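Local coordinates for protein vacuolar aminopeptidase 1 (Saccharomyces cerevisiae, PDB 5JGF) that removes amino acids, preferably neutral or hydrophobic ones, one at a time from the N-termini of peptides in the yeast vacuole, as a zinc-dependent dodecameric enzyme, at residues L288-T293 with G458-W463; I339-D344 with V453-G458; A387-L392 with R426-G431. One frame throughout, in Å; residues are numbered along the deposited sequence.

In the fold
All three contacts are buried and pack a helix against one large mixed sheet. Contacts 1 and 2 use successive turns of helix 448-468, laid against strands 289-295 and 339-347, and share G458. Contact 3 sets helix 383-396 on strand 426-434, the sheet neighbour of 339-347, and F459 packs against L392 between the two helices. The chemistry changes with place. Contact 1 combines an aromatic edge with two bridging waters. Contact 2 is wholly apolar across its interface, yet its strand leads to a zinc ligand. Contact 3 is purely aliphatic, although its helix also meets a neighbouring subunit through a salt bridge and a hydrogen bond.

Contact 1 of 3, residues L288-T293 with G458-W463; sequences LFSTVT and GFFKHW
F460 carries helix 458-463 onto segment 288-293, and F459 just before it backs the ring, its CD2 lying 3.9 Å above the plane of the F460 ring, toward the rim. With F460 CG beside the backbone N (chi1 -74°), the ring is carried toward the strand, its edge turned to V292 and T291. V292 crosses it at about a right angle, CG2 touching F460 CZ at 3.5 Å. T291 O lies in the ring plane beyond the same rim, and S290 CB approaches F460 CD1 obliquely at 3.9 Å. One turn on, W463 turns the contact polar. Its NE1 donates to water 1 at 2.7 Å, and that water donates to F289 O. Water 2 donates to F460 O at 2.6 Å, bonds S290 OG at 2.8 Å and accepts only weakly from W463 NE1. Small S290 suits a place beside both ring and water. With only the methyl of an alanine at F460, V292 CG2 and S290 CB would probably be left facing a gap, and Y277 of helix 261-278 would lose its ring neighbour. No direct hydrogen bond joins the segments: dispersion holds the V292 end, while two waters satisfy buried polar groups at the other.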
loop_
_atom_site.group_PDB
_atom_site.type_symbol
_atom_site.label_atom_id
_atom_site.label_comp_id
_atom_site.label_asym_id
_atom_site.label_seq_id
_atom_site.Cartn_x
_atom_site.Cartn_y
_atom_site.Cartn_z
ATOM N N LEU D 288 -3.651 -52.231 43.727
ATOM C CA LEU D 288 -3.603 -51.153 42.742
ATOM C C LEU D 288 -3.479 -51.628 41.297
ATOM O O LEU D 288 -3.104 -52.771 41.027
ATOM C CB LEU D 288 -2.429 -50.219 43.054
ATOM C CG LEU D 288 -2.413 -49.544 44.428
ATOM C CD1 LEU D 288 -1.082 -48.836 44.627
ATOM C CD2 LEU D 288 -3.566 -48.565 44.541
ATOM N N PHE D 289 -3.807 -50.724 40.377
ATOM C CA PHE D 289 -3.713 -50.961 38.939
ATOM C C PHE D 289 -2.967 -49.709 38.471
ATOM O O PHE D 289 -3.511 -48.604 38.525
ATOM C CB PHE D 289 -5.115 -51.029 38.313
ATOM C CG PHE D 289 -5.142 -51.537 36.884
ATOM C CD1 PHE D 289 -6.325 -52.026 36.339
ATOM C CD2 PHE D 289 -4.001 -51.506 36.082
ATOM C CE1 PHE D 289 -6.379 -52.480 35.019
ATOM C CE2 PHE D 289 -4.044 -51.957 34.759
ATOM C CZ PHE D 289 -5.234 -52.445 34.227
ATOM N N SER D 290 -1.720 -49.887 38.046
ATOM C CA SER D 290 -0.879 -48.773 37.606
ATOM C C SER D 290 -0.417 -48.963 36.170
ATOM O O SER D 290 -0.222 -50.089 35.719
ATOM C CB SER D 290 0.355 -48.663 38.510
ATOM O OG SER D 290 -0.010 -48.561 39.874
ATOM N N THR D 291 -0.233 -47.861 35.449
ATOM C CA THR D 291 0.217 -47.970 34.073
ATOM C C THR D 291 0.871 -46.720 33.517
ATOM O O THR D 291 0.563 -45.602 33.923
ATOM C CB THR D 291 -0.948 -48.323 33.112
ATOM O OG1 THR D 291 -0.477 -48.285 31.757
ATOM C CG2 THR D 291 -2.087 -47.323 33.248
ATOM N N VAL D 292 1.802 -46.941 32.601
ATOM C CA VAL D 292 2.448 -45.866 31.874
ATOM C C VAL D 292 2.143 -46.275 30.442
ATOM O O VAL D 292 2.520 -47.364 30.005
ATOM C CB VAL D 292 3.974 -45.823 32.053
ATOM C CG1 VAL D 292 4.579 -44.864 31.017
ATOM C CG2 VAL D 292 4.324 -45.344 33.450
ATOM N N THR D 293 1.417 -45.430 29.723
ATOM C CA THR D 293 1.088 -45.726 28.345
ATOM C C THR D 293 1.751 -44.661 27.482
ATOM O O THR D 293 1.613 -43.465 27.742
ATOM C CB THR D 293 -0.435 -45.758 28.140
ATOM O OG1 THR D 293 -0.989 -46.818 28.939
ATOM C CG2 THR D 293 -0.780 -46.015 26.680
ATOM N N GLY D 458 6.927 -40.980 43.132
ATOM C CA GLY D 458 6.085 -40.590 44.249
ATOM C C GLY D 458 4.612 -40.698 43.897
ATOM O O GLY D 458 3.777 -41.007 44.753
ATOM N N PHE D 459 4.285 -40.437 42.633
ATOM C CA PHE D 459 2.905 -40.527 42.172
ATOM C C PHE D 459 2.379 -41.957 42.296
ATOM O O PHE D 459 1.309 -42.186 42.859
ATOM C CB PHE D 459 2.792 -40.083 40.710
ATOM C CG PHE D 459 1.475 -40.439 40.071
ATOM C CD1 PHE D 459 0.314 -39.749 40.403
ATOM C CD2 PHE D 459 1.394 -41.482 39.151
ATOM C CE1 PHE D 459 -0.912 -40.092 39.825
ATOM C CE2 PHE D 459 0.176 -41.834 38.570
ATOM C CZ PHE D 459 -0.979 -41.137 38.906
ATOM N N PHE D 460 3.124 -42.919 41.761
ATOM C CA PHE D 460 2.683 -44.309 41.826
ATOM C C PHE D 460 2.571 -44.805 43.264
ATOM O O PHE D 460 1.651 -45.548 43.606
ATOM C CB PHE D 460 3.626 -45.212 41.027
ATOM C CG PHE D 460 3.468 -45.079 39.537
ATOM C CD1 PHE D 460 2.223 -45.253 38.941
ATOM C CD2 PHE D 460 4.564 -44.793 38.726
ATOM C CE1 PHE D 460 2.066 -45.147 37.564
ATOM C CE2 PHE D 460 4.417 -44.687 37.343
ATOM C CZ PHE D 460 3.166 -44.864 36.763
ATOM N N LYS D 461 3.496 -44.376 44.109
ATOM C CA LYS D 461 3.480 -44.792 45.504
ATOM C C LYS D 461 2.341 -44.202 46.326
ATOM O O LYS D 461 1.696 -44.914 47.097
ATOM C CB LYS D 461 4.793 -44.412 46.191
ATOM C CG LYS D 461 6.002 -45.227 45.800
ATOM C CD LYS D 461 7.231 -44.687 46.518
ATOM C CE LYS D 461 8.461 -45.532 46.252
ATOM N NZ LYS D 461 9.679 -44.931 46.869
ATOM N N HIS D 462 2.073 -42.911 46.146
ATOM C CA HIS D 462 1.072 -42.241 46.968
ATOM C C HIS D 462 -0.197 -41.633 46.368
ATOM O O HIS D 462 -1.009 -41.090 47.115
ATOM C CB HIS D 462 1.779 -41.153 47.782
ATOM C CG HIS D 462 3.056 -41.609 48.419
ATOM N ND1 HIS D 462 4.271 -41.016 48.154
ATOM C CD2 HIS D 462 3.306 -42.602 49.305
ATOM C CE1 HIS D 462 5.216 -41.623 48.850
ATOM N NE2 HIS D 462 4.658 -42.589 49.558
ATOM N N TRP D 463 -0.401 -41.709 45.057
ATOM C CA TRP D 463 -1.601 -41.083 44.497
ATOM C C TRP D 463 -2.914 -41.621 45.064
ATOM O O TRP D 463 -3.843 -40.852 45.318
ATOM C CB TRP D 463 -1.631 -41.200 42.967
ATOM C CG TRP D 463 -2.163 -42.502 42.459
ATOM C CD1 TRP D 463 -1.450 -43.636 42.198
ATOM C CD2 TRP D 463 -3.532 -42.816 42.186
ATOM N NE1 TRP D 463 -2.292 -44.638 41.779
ATOM C CE2 TRP D 463 -3.576 -44.162 41.766
ATOM C CE3 TRP D 463 -4.728 -42.089 42.261
ATOM C CZ2 TRP D 463 -4.773 -44.800 41.417
ATOM C CZ3 TRP D 463 -5.919 -42.723 41.913
ATOM C CH2 TRP D 463 -5.929 -44.068 41.497
HETATM O O HOH W 1 -2.556 -47.228 40.951
HETATM O O HOH W 2 0.071 -46.505 41.712
#

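Contact 2 of 3, residues I339-D344 with V453-G458; sequences IILSAD and VKFFNG. With ZN (zinc ion), chain K.
L341 packs on F455 and F456, and A343, two residues further along the same strand, on F456. The CB of A343 meets F456 CZ at 3.8 Å, approaching the ring obliquely. L341 CD1 serves both rings: it lies 4.1 Å from F455 CE2 and, at the edge of the other ring, 4.3 Å from F456 CD2. Every side-chain atom that meets across this interface is hydrocarbon, so the fit rests on shape. The single methyl of alanine lets a ring tip come close to the strand, whereas a single branch of the leucine, CD1, is shared by two aromatics.

Different first torsions bring these neighbouring rings to the same strand. F455 has CG anti to the backbone N (chi1 175°), while F456 has CG beside it (chi1 -68°), and F456 CE2 lies in plane at the edge of the F455 ring. F456 also packs on A269 and A273 of helix 261-278, and F455 on L430.

Directly after A343 comes D344, a ligand of zinc. Its carboxylate grips the ion with both oxygens, OD1 being the nearer at 2.1 Å from the zinc. Water 4 stands 2.0 Å from the zinc and water 3 2.4 Å, with H91 and D262 completing the site; D344 probably also binds substrate. Hydrogen bonds between S342 OG and D429 OD1 and between A343 O and S90 OG are likely to steady the strand leading to D344.

Strand 339-343 and helix 453-458 run nearly antiparallel, at 166°, their axes 12.0 Å apart. The strand lies between 86-91 and 426-434 in the mixed sheet, while helix 448-468 packs over it beside helix 261-278, whose start supplies D262.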
loop_
_atom_site.group_PDB
_atom_site.type_symbol
_atom_site.label_atom_id
_atom_site.label_comp_id
_atom_site.label_asym_id
_atom_site.label_seq_id
_atom_site.Cartn_x
_atom_site.Cartn_y
_atom_site.Cartn_z
ATOM N N ILE D 339 -6.879 -41.470 38.261
ATOM C CA ILE D 339 -6.144 -40.222 38.085
ATOM C C ILE D 339 -5.179 -40.438 36.929
ATOM O O ILE D 339 -4.371 -41.369 36.946
ATOM C CB ILE D 339 -5.326 -39.825 39.343
ATOM C CG1 ILE D 339 -6.259 -39.309 40.446
ATOM C CG2 ILE D 339 -4.301 -38.745 38.977
ATOM C CD1 ILE D 339 -7.021 -38.039 40.084
ATOM N N ILE D 340 -5.277 -39.591 35.912
ATOM C CA ILE D 340 -4.392 -39.701 34.767
ATOM C C ILE D 340 -3.454 -38.505 34.743
ATOM O O ILE D 340 -3.897 -37.361 34.821
ATOM C CB ILE D 340 -5.171 -39.707 33.427
ATOM C CG1 ILE D 340 -6.124 -40.905 33.368
ATOM C CG2 ILE D 340 -4.189 -39.758 32.258
ATOM C CD1 ILE D 340 -6.975 -40.951 32.093
ATOM N N LEU D 341 -2.156 -38.771 34.671
ATOM C CA LEU D 341 -1.198 -37.686 34.566
ATOM C C LEU D 341 -0.816 -37.669 33.098
ATOM O O LEU D 341 -0.229 -38.625 32.595
ATOM C CB LEU D 341 0.066 -37.932 35.406
ATOM C CG LEU D 341 -0.019 -38.003 36.934
ATOM C CD1 LEU D 341 1.392 -37.951 37.515
ATOM C CD2 LEU D 341 -0.848 -36.844 37.472
ATOM N N SER D 342 -1.196 -36.606 32.399
ATOM C CA SER D 342 -0.840 -36.459 30.995
ATOM C C SER D 342 0.511 -35.757 31.067
ATOM O O SER D 342 0.574 -34.549 31.288
ATOM C CB SER D 342 -1.857 -35.573 30.275
ATOM O OG SER D 342 -1.427 -35.291 28.957
ATOM N N ALA D 343 1.586 -36.523 30.906
ATOM C CA ALA D 343 2.931 -35.977 31.009
ATOM C C ALA D 343 3.537 -35.603 29.668
ATOM O O ALA D 343 3.953 -36.468 28.899
ATOM C CB ALA D 343 3.840 -36.974 31.734
ATOM N N ASP D 344 3.576 -34.303 29.398
ATOM C CA ASP D 344 4.146 -33.789 28.161
ATOM C C ASP D 344 4.967 -32.564 28.550
ATOM O O ASP D 344 4.535 -31.747 29.363
ATOM C CB ASP D 344 3.040 -33.396 27.175
ATOM C CG ASP D 344 3.549 -33.266 25.748
ATOM O OD1 ASP D 344 4.776 -33.339 25.549
ATOM O OD2 ASP D 344 2.720 -33.092 24.827
ATOM N N VAL D 453 11.743 -38.299 37.458
ATOM C CA VAL D 453 11.614 -39.681 37.908
ATOM C C VAL D 453 11.140 -39.702 39.360
ATOM O O VAL D 453 10.242 -40.461 39.724
ATOM C CB VAL D 453 12.965 -40.427 37.826
ATOM C CG1 VAL D 453 12.844 -41.806 38.482
ATOM C CG2 VAL D 453 13.392 -40.576 36.372
ATOM N N LYS D 454 11.750 -38.857 40.182
ATOM C CA LYS D 454 11.404 -38.785 41.594
ATOM C C LYS D 454 9.931 -38.444 41.783
ATOM O O LYS D 454 9.237 -39.071 42.583
ATOM C CB LYS D 454 12.284 -37.745 42.297
ATOM C CG LYS D 454 12.061 -37.648 43.800
ATOM C CD LYS D 454 13.122 -36.763 44.450
ATOM C CE LYS D 454 12.507 -35.589 45.196
ATOM N NZ LYS D 454 11.603 -36.016 46.300
ATOM N N PHE D 455 9.443 -37.461 41.036
ATOM C CA PHE D 455 8.047 -37.082 41.157
ATOM C C PHE D 455 7.102 -38.201 40.721
ATOM O O PHE D 455 6.152 -38.527 41.431
ATOM C CB PHE D 455 7.749 -35.834 40.329
ATOM C CG PHE D 455 6.299 -35.473 40.311
ATOM C CD1 PHE D 455 5.702 -34.895 41.425
ATOM C CD2 PHE D 455 5.513 -35.771 39.206
ATOM C CE1 PHE D 455 4.341 -34.621 41.438
ATOM C CE2 PHE D 455 4.150 -35.502 39.209
ATOM C CZ PHE D 455 3.561 -34.926 40.328
ATOM N N PHE D 456 7.358 -38.782 39.551
ATOM C CA PHE D 456 6.511 -39.851 39.027
ATOM C C PHE D 456 6.527 -41.086 39.920
ATOM O O PHE D 456 5.525 -41.796 40.028
ATOM C CB PHE D 456 6.956 -40.229 37.611
ATOM C CG PHE D 456 6.698 -39.156 36.585
ATOM C CD1 PHE D 456 7.626 -38.900 35.582
ATOM C CD2 PHE D 456 5.524 -38.411 36.621
ATOM C CE1 PHE D 456 7.391 -37.912 34.626
ATOM C CE2 PHE D 456 5.279 -37.419 35.668
ATOM C CZ PHE D 456 6.214 -37.170 34.673
ATOM N N ASN D 457 7.668 -41.341 40.552
ATOM C CA ASN D 457 7.801 -42.485 41.450
ATOM C C ASN D 457 6.880 -42.214 42.636
ATOM O O ASN D 457 6.136 -43.094 43.079
ATOM C CB ASN D 457 9.249 -42.624 41.929
ATOM C CG ASN D 457 9.484 -43.898 42.729
ATOM O OD1 ASN D 457 10.264 -43.910 43.677
ATOM N ND2 ASN D 457 8.819 -44.977 42.339
ATOM N N GLY D 458 6.927 -40.980 43.132
ATOM C CA GLY D 458 6.085 -40.590 44.249
ATOM C C GLY D 458 4.612 -40.698 43.897
ATOM O O GLY D 458 3.777 -41.007 44.753
HETATM ZN ZN ZN K . 4.859 -33.032 23.432
HETATM O O HOH W 3 5.030 -30.800 24.347
HETATM O O HOH W 4 4.048 -32.241 21.729
#

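Contact 3 of 3, residues A387-L392 with R426-G431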
loop_
_atom_site.group_PDB
_atom_site.type_symbol
_atom_site.label_atom_id
_atom_site.label_comp_id
_atom_site.label_asym_id
_atom_site.label_seq_id
_atom_site.Cartn_x
_atom_site.Cartn_y
_atom_site.Cartn_z
ATOM N N ALA D 387 -4.754 -29.393 43.189
ATOM C CA ALA D 387 -4.627 -29.616 44.626
ATOM C C ALA D 387 -4.005 -30.981 44.911
ATOM O O ALA D 387 -3.146 -31.111 45.785
ATOM C CB ALA D 387 -5.999 -29.514 45.291
ATOM N N LEU D 388 -4.435 -31.996 44.166
ATOM C CA LEU D 388 -3.916 -33.346 44.354
ATOM C C LEU D 388 -2.419 -33.420 44.099
ATOM O O LEU D 388 -1.683 -34.029 44.872
ATOM C CB LEU D 388 -4.650 -34.333 43.442
ATOM C CG LEU D 388 -4.163 -35.784 43.545
ATOM C CD1 LEU D 388 -5.329 -36.728 43.375
ATOM C CD2 LEU D 388 -3.090 -36.048 42.500
ATOM N N VAL D 389 -1.964 -32.800 43.014
ATOM C CA VAL D 389 -0.545 -32.808 42.689
ATOM C C VAL D 389 0.263 -32.020 43.718
ATOM O O VAL D 389 1.367 -32.418 44.091
ATOM C CB VAL D 389 -0.289 -32.228 41.272
ATOM C CG1 VAL D 389 1.200 -31.959 41.068
ATOM C CG2 VAL D 389 -0.786 -33.211 40.225
ATOM N N GLU D 390 -0.284 -30.907 44.193
ATOM C CA GLU D 390 0.436 -30.110 45.174
ATOM C C GLU D 390 0.503 -30.838 46.519
ATOM O O GLU D 390 1.510 -30.762 47.220
ATOM C CB GLU D 390 -0.210 -28.722 45.298
ATOM C CG GLU D 390 -0.224 -27.995 43.946
ATOM C CD GLU D 390 -0.670 -26.542 44.006
ATOM O OE1 GLU D 390 -1.680 -26.239 44.672
ATOM O OE2 GLU D 390 -0.010 -25.699 43.359
ATOM N N GLU D 391 -0.556 -31.561 46.870
ATOM C CA GLU D 391 -0.571 -32.315 48.126
ATOM C C GLU D 391 0.413 -33.475 47.987
ATOM O O GLU D 391 1.204 -33.757 48.889
ATOM C CB GLU D 391 -1.981 -32.847 48.407
ATOM C CG GLU D 391 -2.085 -33.800 49.596
ATOM C CD GLU D 391 -1.657 -33.165 50.906
ATOM O OE1 GLU D 391 -2.112 -32.037 51.196
ATOM O OE2 GLU D 391 -0.876 -33.799 51.649
ATOM N N LEU D 392 0.358 -34.134 46.834
ATOM C CA LEU D 392 1.237 -35.253 46.524
ATOM C C LEU D 392 2.701 -34.815 46.626
ATOM O O LEU D 392 3.541 -35.528 47.181
ATOM C CB LEU D 392 0.936 -35.743 45.107
ATOM C CG LEU D 392 1.605 -37.010 44.586
ATOM C CD1 LEU D 392 1.189 -38.202 45.438
ATOM C CD2 LEU D 392 1.195 -37.223 43.136
ATOM N N ARG D 426 -10.452 -37.872 35.906
ATOM C CA ARG D 426 -9.782 -36.606 36.168
ATOM C C ARG D 426 -8.364 -36.741 35.623
ATOM O O ARG D 426 -7.637 -37.685 35.955
ATOM C CB ARG D 426 -9.770 -36.317 37.670
ATOM C CG ARG D 426 -8.963 -35.096 38.063
ATOM C CD ARG D 426 -9.386 -34.577 39.426
ATOM N NE ARG D 426 -10.594 -33.756 39.354
ATOM C CZ ARG D 426 -11.700 -33.982 40.057
ATOM N NH1 ARG D 426 -12.742 -33.174 39.932
ATOM N NH2 ARG D 426 -11.772 -35.026 40.877
ATOM N N THR D 427 -7.979 -35.793 34.776
ATOM C CA THR D 427 -6.673 -35.817 34.135
ATOM C C THR D 427 -5.903 -34.537 34.432
ATOM O O THR D 427 -6.467 -33.443 34.411
ATOM C CB THR D 427 -6.851 -35.978 32.613
ATOM O OG1 THR D 427 -7.540 -37.208 32.351
ATOM C CG2 THR D 427 -5.506 -35.972 31.896
ATOM N N ILE D 428 -4.612 -34.686 34.708
ATOM C CA ILE D 428 -3.756 -33.556 35.032
ATOM C C ILE D 428 -2.617 -33.434 34.031
ATOM O O ILE D 428 -1.814 -34.357 33.876
ATOM C CB ILE D 428 -3.162 -33.727 36.445
ATOM C CG1 ILE D 428 -4.298 -33.974 37.442
ATOM C CG2 ILE D 428 -2.355 -32.490 36.839
ATOM C CD1 ILE D 428 -3.895 -34.787 38.646
ATOM N N ASP D 429 -2.554 -32.300 33.340
ATOM C CA ASP D 429 -1.486 -32.070 32.380
ATOM C C ASP D 429 -0.310 -31.427 33.100
ATOM O O ASP D 429 -0.459 -30.410 33.774
ATOM C CB ASP D 429 -1.968 -31.162 31.242
ATOM C CG ASP D 429 -2.619 -31.942 30.110
ATOM O OD1 ASP D 429 -1.889 -32.617 29.351
ATOM O OD2 ASP D 429 -3.857 -31.883 29.985
ATOM N N LEU D 430 0.857 -32.046 32.967
ATOM C CA LEU D 430 2.073 -31.547 33.592
ATOM C C LEU D 430 3.248 -32.158 32.854
ATOM O O LEU D 430 3.065 -32.940 31.925
ATOM C CB LEU D 430 2.114 -31.943 35.074
ATOM C CG LEU D 430 1.797 -33.397 35.457
ATOM C CD1 LEU D 430 2.849 -34.343 34.905
ATOM C CD2 LEU D 430 1.735 -33.507 36.985
ATOM N N GLY D 431 4.457 -31.807 33.260
ATOM C CA GLY D 431 5.609 -32.368 32.591
ATOM C C GLY D 431 6.892 -31.701 33.007
ATOM O O GLY D 431 6.893 -30.803 33.847
#
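Rings and other flat groups take no part where V389 and L388 meet I428 and L430; the interface is made entirely of branched aliphatic chains. The nearby flat groups are bound elsewhere: the D429 carboxylate by A380 N and T414, the R426 guanidinium by D382. V389 is the central piece. Its CG2 touches I428 CG2 at 3.8 Å and also L430 CD2 at 4.1 Å, bridging two alternate residues on one face of the strand. V389 and I428 lie alongside, their side chains running in opposite directions, whereas L388 crosses I428 at about a right angle and brings CD2 to within 4.1 Å of I428 CD1.

L430 reaches V389 from a crowded position, its CG held between the backbone N and the carbonyl carbon (chi1 47°). Compact valine suits the point where helix and strand come nearest; V389 CG2 also touches I428 CD1, the same methyl that L388 meets. Beta-branched isoleucine is at home in a strand. L371 of strand 369-372 packs on V389, I428 and L430 alike.

The helix also meets a second subunit: E391 forms a salt bridge with K141 of that subunit, and E390 bonds Q235 there. With the helix crossing the strand at 63°, this is helix-on-sheet packing within the alpha/beta core of the M18 zinc aminopeptidase fold, with the neighbouring subunit meeting the helix at E390 and E391 and the strand at R426.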